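UPF0141 protein yjdB (PDB 4TN0) probably transfers phosphoethanolamine through a zinc-binding, alkaline phosphatase-like periplasmic domain, and is required for polymyxin resistance and motility in Campylobacter jejuni. Local coordinates at residues Met1-Arg11 with Leu286-Pro298. Sequence-based numbering, arbitrary orientation.
Sequences MFKTIANDAYR and LGYFNVKTSVYEP
One face of the Tyr-10 ring receives CB of Lys-292, a CH-pi contact 3.9 Å from the ring centroid and set toward the rim, whereas the Arg-11 guanidinium is met at its edge by the carbonyl oxygen of Phe-289, in plane with it. The first contact is made by the partners of a single antiparallel bridge and the second lies beside it; the bridge ties the N-terminal segment to the loop following helix 281-288 at the periphery of the alkaline phosphatase-like fold. In this hydrogen-bonded pair, Lys-292 N lies 2.9 Å from Tyr-10 O and Tyr-10 N 3.2 Å from Lys-292 O. The chi1 of Tyr-10 (63°), with CG between the backbone N and carbonyl carbon, folds the ring back over the lysine. Next to the bridge, Ala-9 CB meets Val-291 CG1; farther along, Ala-6 CB meets Val-295 CG2. Leu-94 and Val-93 of helix 90-96 pack against Val-291 and Ala-6. A Schellman motif with Asn-290 as C-prime residue ends helix 281-288. Asp-8, third residue of the type I turn from Ala-6 to Ala-9, uses both carboxylate oxygens: OD2 accepts Ser-294 N at 3.1 Å, and OD1 accepts Thr-293 OG1 at 2.8 Å, on the syn side but 33° out of the carboxylate plane.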
ATOM      1  N   MET A   1      19.687 -19.639   9.348  1.00 68.28           N
ATOM      2  CA  MET A   1      19.906 -18.549  10.296  1.00 69.72           C
ATOM      3  C   MET A   1      18.790 -17.510  10.184  1.00 62.19           C
ATOM      4  O   MET A   1      18.470 -17.083   9.084  1.00 68.39           O
ATOM      5  CB  MET A   1      21.244 -17.856  10.005  1.00 72.59           C
ATOM      6  CG  MET A   1      22.475 -18.767   9.924  1.00 82.27           C
ATOM      7  SD  MET A   1      23.467 -18.473   8.415  1.00102.47           S
ATOM      8  CE  MET A   1      22.902 -19.776   7.304  1.00 74.04           C
ATOM      9  N   PHE A   2      18.200 -17.083  11.297  1.00 64.18           N
ATOM     10  CA  PHE A   2      17.267 -15.957  11.237  1.00 56.49           C
ATOM     11  C   PHE A   2      17.925 -14.719  11.840  1.00 58.19           C
ATOM     12  O   PHE A   2      17.955 -14.561  13.056  1.00 58.38           O
ATOM     13  CB  PHE A   2      15.957 -16.257  11.960  1.00 59.35           C
ATOM     14  CG  PHE A   2      14.937 -15.152  11.835  1.00 55.25           C
ATOM     15  CD1 PHE A   2      14.688 -14.296  12.898  1.00 55.09           C
ATOM     16  CD2 PHE A   2      14.263 -14.941  10.642  1.00 51.76           C
ATOM     17  CE1 PHE A   2      13.761 -13.267  12.780  1.00 51.06           C
ATOM     18  CE2 PHE A   2      13.334 -13.920  10.517  1.00 49.67           C
ATOM     19  CZ  PHE A   2      13.083 -13.083  11.583  1.00 52.02           C
ATOM     20  N   LYS A   3      18.376 -13.811  10.983  1.00 55.21           N
ATOM     21  CA  LYS A   3      19.106 -12.626  11.405  1.00 50.68           C
ATOM     22  C   LYS A   3      18.167 -11.578  11.993  1.00 54.49           C
ATOM     23  O   LYS A   3      17.082 -11.351  11.472  1.00 51.72           O
ATOM     24  CB  LYS A   3      19.869 -12.050  10.212  1.00 54.62           C
ATOM     25  CG  LYS A   3      20.677 -10.797  10.463  1.00 57.52           C
ATOM     26  CD  LYS A   3      21.488 -10.458   9.202  1.00 59.10           C
ATOM     27  CE  LYS A   3      22.666  -9.554   9.519  1.00 57.56           C
ATOM     28  NZ  LYS A   3      23.584  -9.423   8.364  1.00 58.90           N
ATOM     29  N   THR A   4      18.582 -10.952  13.093  1.00 57.54           N
ATOM     30  CA  THR A   4      17.830  -9.851  13.680  1.00 53.75           C
ATOM     31  C   THR A   4      18.428  -8.559  13.155  1.00 56.41           C
ATOM     32  O   THR A   4      19.603  -8.527  12.777  1.00 58.64           O
ATOM     33  CB  THR A   4      17.876  -9.853  15.237  1.00 58.48           C
ATOM     34  OG1 THR A   4      19.235  -9.758  15.691  1.00 59.20           O
ATOM     35  CG2 THR A   4      17.241 -11.109  15.800  1.00 57.76           C
ATOM     36  N   ILE A   5      17.635  -7.498  13.100  1.00 52.47           N
ATOM     37  CA  ILE A   5      18.164  -6.232  12.616  1.00 52.83           C
ATOM     38  C   ILE A   5      17.792  -5.115  13.556  1.00 50.48           C
ATOM     39  O   ILE A   5      16.911  -5.288  14.400  1.00 50.04           O
ATOM     40  CB  ILE A   5      17.662  -5.874  11.198  1.00 54.88           C
ATOM     41  CG1 ILE A   5      16.154  -5.606  11.213  1.00 49.78           C
ATOM     42  CG2 ILE A   5      18.028  -6.956  10.188  1.00 50.47           C
ATOM     43  CD1 ILE A   5      15.696  -4.816   9.994  1.00 46.41           C
ATOM     44  N   ALA A   6      18.431  -3.962  13.370  1.00 47.01           N
ATOM     45  CA  ALA A   6      18.201  -2.805  14.223  1.00 53.06           C
ATOM     46  C   ALA A   6      18.224  -3.215  15.699  1.00 53.67           C
ATOM     47  O   ALA A   6      17.276  -2.965  16.447  1.00 53.43           O
ATOM     48  CB  ALA A   6      16.870  -2.149  13.868  1.00 54.73           C
ATOM     49  N   ASN A   7      19.324  -3.831  16.114  1.00 52.97           N
ATOM     50  CA  ASN A   7      19.424  -4.386  17.456  1.00 59.52           C
ATOM     51  C   ASN A   7      19.483  -3.291  18.541  1.00 58.96           C
ATOM     52  O   ASN A   7      19.266  -3.560  19.714  1.00 48.94           O
ATOM     53  CB  ASN A   7      20.646  -5.309  17.560  1.00 56.10           C
ATOM     54  CG  ASN A   7      20.572  -6.501  16.614  1.00 56.14           C
ATOM     55  OD1 ASN A   7      19.562  -7.204  16.557  1.00 61.87           O
ATOM     56  ND2 ASN A   7      21.663  -6.763  15.905  1.00 64.75           N
ATOM     57  N   ASP A   8      19.799  -2.067  18.126  1.00 56.69           N
ATOM     58  CA  ASP A   8      19.881  -0.911  19.008  1.00 57.76           C
ATOM     59  C   ASP A   8      18.595  -0.081  19.079  1.00 61.51           C
ATOM     60  O   ASP A   8      18.653   1.098  19.430  1.00 65.87           O
ATOM     61  CB  ASP A   8      21.001   0.015  18.534  1.00 56.06           C
ATOM     62  CG  ASP A   8      20.741   0.543  17.133  1.00 64.38           C
ATOM     63  OD1 ASP A   8      20.023  -0.150  16.386  1.00 67.58           O
ATOM     64  OD2 ASP A   8      21.227   1.638  16.770  1.00 65.65           O
ATOM     65  N   ALA A   9      17.441  -0.650  18.759  1.00 56.39           N
ATOM     66  CA  ALA A   9      16.259   0.202  18.591  1.00 59.93           C
ATOM     67  C   ALA A   9      15.411   0.343  19.864  1.00 58.89           C
ATOM     68  O   ALA A   9      15.339  -0.576  20.684  1.00 56.17           O
ATOM     69  CB  ALA A   9      15.395  -0.326  17.438  1.00 57.84           C
ATOM     70  N   TYR A  10      14.767   1.496  20.022  1.00 53.19           N
ATOM     71  CA  TYR A  10      13.941   1.741  21.206  1.00 58.54           C
ATOM     72  C   TYR A  10      13.024   2.958  21.032  1.00 60.52           C
ATOM     73  O   TYR A  10      13.239   3.804  20.151  1.00 58.76           O
ATOM     74  CB  TYR A  10      14.820   1.939  22.458  1.00 60.35           C
ATOM     75  CG  TYR A  10      15.740   3.152  22.376  1.00 59.26           C
ATOM     76  CD1 TYR A  10      15.295   4.415  22.771  1.00 60.96           C
ATOM     77  CD2 TYR A  10      17.056   3.029  21.937  1.00 57.97           C
ATOM     78  CE1 TYR A  10      16.122   5.531  22.696  1.00 64.79           C
ATOM     79  CE2 TYR A  10      17.900   4.142  21.864  1.00 61.95           C
ATOM     80  CZ  TYR A  10      17.425   5.394  22.248  1.00 67.05           C
ATOM     81  OH  TYR A  10      18.242   6.512  22.175  1.00 61.08           O
ATOM     82  N   ARG A  11      11.975   3.006  21.852  1.00 63.98           N
ATOM     83  CA  ARG A  11      11.140   4.201  22.004  1.00 65.69           C
ATOM     84  C   ARG A  11      11.023   4.641  23.476  1.00 59.57           C
ATOM     85  O   ARG A  11      10.978   5.838  23.781  1.00 60.35           O
ATOM     86  CB  ARG A  11       9.764   3.948  21.376  1.00 58.71           C
ATOM     87  CG  ARG A  11       9.838   3.769  19.857  1.00 62.93           C
ATOM     88  CD  ARG A  11       8.528   3.287  19.200  1.00 52.86           C
ATOM     89  NE  ARG A  11       7.305   3.818  19.780  1.00 48.64           N
ATOM     90  CZ  ARG A  11       6.575   3.143  20.661  1.00 46.80           C
ATOM     91  NH1 ARG A  11       6.976   1.938  21.046  1.00 46.77           N
ATOM     92  NH2 ARG A  11       5.468   3.668  21.160  1.00 45.46           N
ATOM     93  N   LEU A 286       9.565   3.336  10.640  1.00 54.34           N
ATOM     94  CA  LEU A 286      10.290   3.521  11.886  1.00 57.07           C
ATOM     95  C   LEU A 286      10.041   4.947  12.369  1.00 58.95           C
ATOM     96  O   LEU A 286       9.601   5.164  13.498  1.00 56.50           O
ATOM     97  CB  LEU A 286      11.782   3.261  11.704  1.00 55.48           C
ATOM     98  CG  LEU A 286      12.218   1.838  11.382  1.00 51.31           C
ATOM     99  CD1 LEU A 286      13.679   1.643  11.736  1.00 52.21           C
ATOM    100  CD2 LEU A 286      11.363   0.855  12.133  1.00 51.95           C
ATOM    101  N   GLY A 287      10.280   5.910  11.480  1.00 58.79           N
ATOM    102  CA  GLY A 287      10.111   7.315  11.797  1.00 61.52           C
ATOM    103  C   GLY A 287       8.752   7.687  12.361  1.00 63.77           C
ATOM    104  O   GLY A 287       8.630   8.619  13.160  1.00 70.25           O
ATOM    105  N   TYR A 288       7.721   6.958  11.955  1.00 62.07           N
ATOM    106  CA  TYR A 288       6.370   7.326  12.338  1.00 60.84           C
ATOM    107  C   TYR A 288       6.145   7.080  13.812  1.00 62.04           C
ATOM    108  O   TYR A 288       5.415   7.832  14.464  1.00 66.37           O
ATOM    109  CB  TYR A 288       5.324   6.557  11.529  1.00 59.76           C
ATOM    110  CG  TYR A 288       3.944   7.141  11.694  1.00 55.55           C
ATOM    111  CD1 TYR A 288       3.100   6.709  12.714  1.00 53.00           C
ATOM    112  CD2 TYR A 288       3.493   8.146  10.846  1.00 54.18           C
ATOM    113  CE1 TYR A 288       1.844   7.256  12.879  1.00 49.62           C
ATOM    114  CE2 TYR A 288       2.240   8.699  11.003  1.00 52.99           C
ATOM    115  CZ  TYR A 288       1.420   8.248  12.023  1.00 52.66           C
ATOM    116  OH  TYR A 288       0.170   8.795  12.182  1.00 57.39           O
ATOM    117  N   PHE A 289       6.759   6.029  14.346  1.00 59.31           N
ATOM    118  CA  PHE A 289       6.584   5.730  15.761  1.00 61.21           C
ATOM    119  C   PHE A 289       7.821   6.163  16.550  1.00 62.28           C
ATOM    120  O   PHE A 289       8.017   5.742  17.687  1.00 56.96           O
ATOM    121  CB  PHE A 289       6.289   4.244  15.952  1.00 52.08           C
ATOM    122  CG  PHE A 289       4.983   3.836  15.363  1.00 60.46           C
ATOM    123  CD1 PHE A 289       3.827   3.865  16.121  1.00 62.11           C
ATOM    124  CD2 PHE A 289       4.896   3.473  14.028  1.00 58.73           C
ATOM    125  CE1 PHE A 289       2.611   3.511  15.569  1.00 56.93           C
ATOM    126  CE2 PHE A 289       3.685   3.119  13.476  1.00 55.27           C
ATOM    127  CZ  PHE A 289       2.542   3.140  14.245  1.00 53.55           C
ATOM    128  N   ASN A 290       8.596   7.071  15.951  1.00 63.98           N
ATOM    129  CA  ASN A 290       9.802   7.642  16.557  1.00 67.54           C
ATOM    130  C   ASN A 290      10.807   6.606  17.054  1.00 65.53           C
ATOM    131  O   ASN A 290      11.355   6.752  18.148  1.00 71.69           O
ATOM    132  CB  ASN A 290       9.420   8.563  17.727  1.00 65.40           C
ATOM    133  CG  ASN A 290       8.523   9.709  17.300  1.00 67.34           C
ATOM    134  OD1 ASN A 290       7.351   9.781  17.690  1.00 70.89           O
ATOM    135  ND2 ASN A 290       9.061  10.596  16.469  1.00 64.49           N
ATOM    136  N   VAL A 291      11.035   5.551  16.274  1.00 61.81           N
ATOM    137  CA  VAL A 291      11.989   4.526  16.692  1.00 63.78           C
ATOM    138  C   VAL A 291      13.415   5.060  16.567  1.00 65.30           C
ATOM    139  O   VAL A 291      13.834   5.509  15.493  1.00 62.51           O
ATOM    140  CB  VAL A 291      11.845   3.216  15.872  1.00 57.51           C
ATOM    141  CG1 VAL A 291      12.960   2.243  16.222  1.00 51.20           C
ATOM    142  CG2 VAL A 291      10.500   2.561  16.148  1.00 58.78           C
ATOM    143  N   LYS A 292      14.159   5.014  17.670  1.00 62.37           N
ATOM    144  CA  LYS A 292      15.523   5.517  17.658  1.00 62.85           C
ATOM    145  C   LYS A 292      16.458   4.355  17.345  1.00 55.88           C
ATOM    146  O   LYS A 292      16.474   3.353  18.053  1.00 53.73           O
ATOM    147  CB  LYS A 292      15.883   6.179  19.001  1.00 63.07           C
ATOM    148  CG  LYS A 292      15.078   7.447  19.321  1.00 66.66           C
ATOM    149  CD  LYS A 292      15.348   8.563  18.298  1.00 73.52           C
ATOM    150  CE  LYS A 292      14.514   9.837  18.536  1.00 79.52           C
ATOM    151  NZ  LYS A 292      14.853  10.597  19.781  1.00 90.28           N
ATOM    152  N   THR A 293      17.213   4.495  16.260  1.00 53.28           N
ATOM    153  CA  THR A 293      18.114   3.447  15.797  1.00 55.78           C
ATOM    154  C   THR A 293      18.986   3.997  14.683  1.00 54.30           C
ATOM    155  O   THR A 293      18.612   4.956  14.010  1.00 55.69           O
ATOM    156  CB  THR A 293      17.349   2.181  15.284  1.00 61.04           C
ATOM    157  OG1 THR A 293      18.280   1.250  14.711  1.00 56.69           O
ATOM    158  CG2 THR A 293      16.298   2.552  14.228  1.00 57.41           C
ATOM    159  N   SER A 294      20.159   3.401  14.506  1.00 59.77           N
ATOM    160  CA  SER A 294      21.106   3.862  13.492  1.00 56.77           C
ATOM    161  C   SER A 294      20.690   3.467  12.072  1.00 58.71           C
ATOM    162  O   SER A 294      21.143   4.075  11.095  1.00 64.21           O
ATOM    163  CB  SER A 294      22.502   3.329  13.790  1.00 52.97           C
ATOM    164  OG  SER A 294      22.507   1.916  13.768  1.00 59.15           O
ATOM    165  N   VAL A 295      19.828   2.461  11.944  1.00 58.52           N
ATOM    166  CA  VAL A 295      19.416   2.028  10.609  1.00 57.38           C
ATOM    167  C   VAL A 295      18.322   2.941  10.064  1.00 57.58           C
ATOM    168  O   VAL A 295      17.979   2.873   8.873  1.00 61.02           O
ATOM    169  CB  VAL A 295      18.924   0.581  10.589  1.00 50.53           C
ATOM    170  CG1 VAL A 295      20.002  -0.353  11.104  1.00 47.10           C
ATOM    171  CG2 VAL A 295      17.637   0.444  11.378  1.00 53.41           C
ATOM    172  N   TYR A 296      17.783   3.795  10.932  1.00 50.38           N
ATOM    173  CA  TYR A 296      16.834   4.806  10.500  1.00 51.56           C
ATOM    174  C   TYR A 296      17.533   5.868   9.644  1.00 59.23           C
ATOM    175  O   TYR A 296      18.508   6.498  10.072  1.00 64.30           O
ATOM    176  CB  TYR A 296      16.149   5.445  11.709  1.00 55.60           C
ATOM    177  CG  TYR A 296      15.328   6.663  11.361  1.00 62.54           C
ATOM    178  CD1 TYR A 296      14.086   6.533  10.739  1.00 57.93           C
ATOM    179  CD2 TYR A 296      15.779   7.942  11.667  1.00 61.65           C
ATOM    180  CE1 TYR A 296      13.328   7.641  10.418  1.00 58.04           C
ATOM    181  CE2 TYR A 296      15.025   9.061  11.350  1.00 63.16           C
ATOM    182  CZ  TYR A 296      13.802   8.904  10.723  1.00 67.85           C
ATOM    183  OH  TYR A 296      13.051  10.013  10.407  1.00 68.72           O
ATOM    184  N   GLU A 297      17.048   6.065   8.425  1.00 54.68           N
ATOM    185  CA  GLU A 297      17.635   7.059   7.535  1.00 55.13           C
ATOM    186  C   GLU A 297      16.639   8.173   7.321  1.00 62.19           C
ATOM    187  O   GLU A 297      15.690   8.021   6.565  1.00 69.64           O
ATOM    188  CB  GLU A 297      18.032   6.447   6.195  1.00 59.22           C
ATOM    189  CG  GLU A 297      19.149   5.435   6.248  1.00 53.55           C
ATOM    190  CD  GLU A 297      19.339   4.757   4.915  1.00 61.02           C
ATOM    191  OE1 GLU A 297      18.321   4.302   4.346  1.00 62.88           O
ATOM    192  OE2 GLU A 297      20.486   4.697   4.421  1.00 64.19           O
ATOM    193  N   PRO A 298      16.881   9.323   7.953  1.00 71.42           N
ATOM    194  CA  PRO A 298      15.927  10.438   7.953  1.00 68.67           C
ATOM    195  C   PRO A 298      15.670  10.973   6.556  1.00 64.04           C
ATOM    196  O   PRO A 298      14.665  11.634   6.311  1.00 62.68           O
ATOM    197  CB  PRO A 298      16.621  11.496   8.813  1.00 71.95           C
ATOM    198  CG  PRO A 298      18.080  11.133   8.761  1.00 73.98           C
ATOM    199  CD  PRO A 298      18.126   9.645   8.673  1.00 66.70           C
TER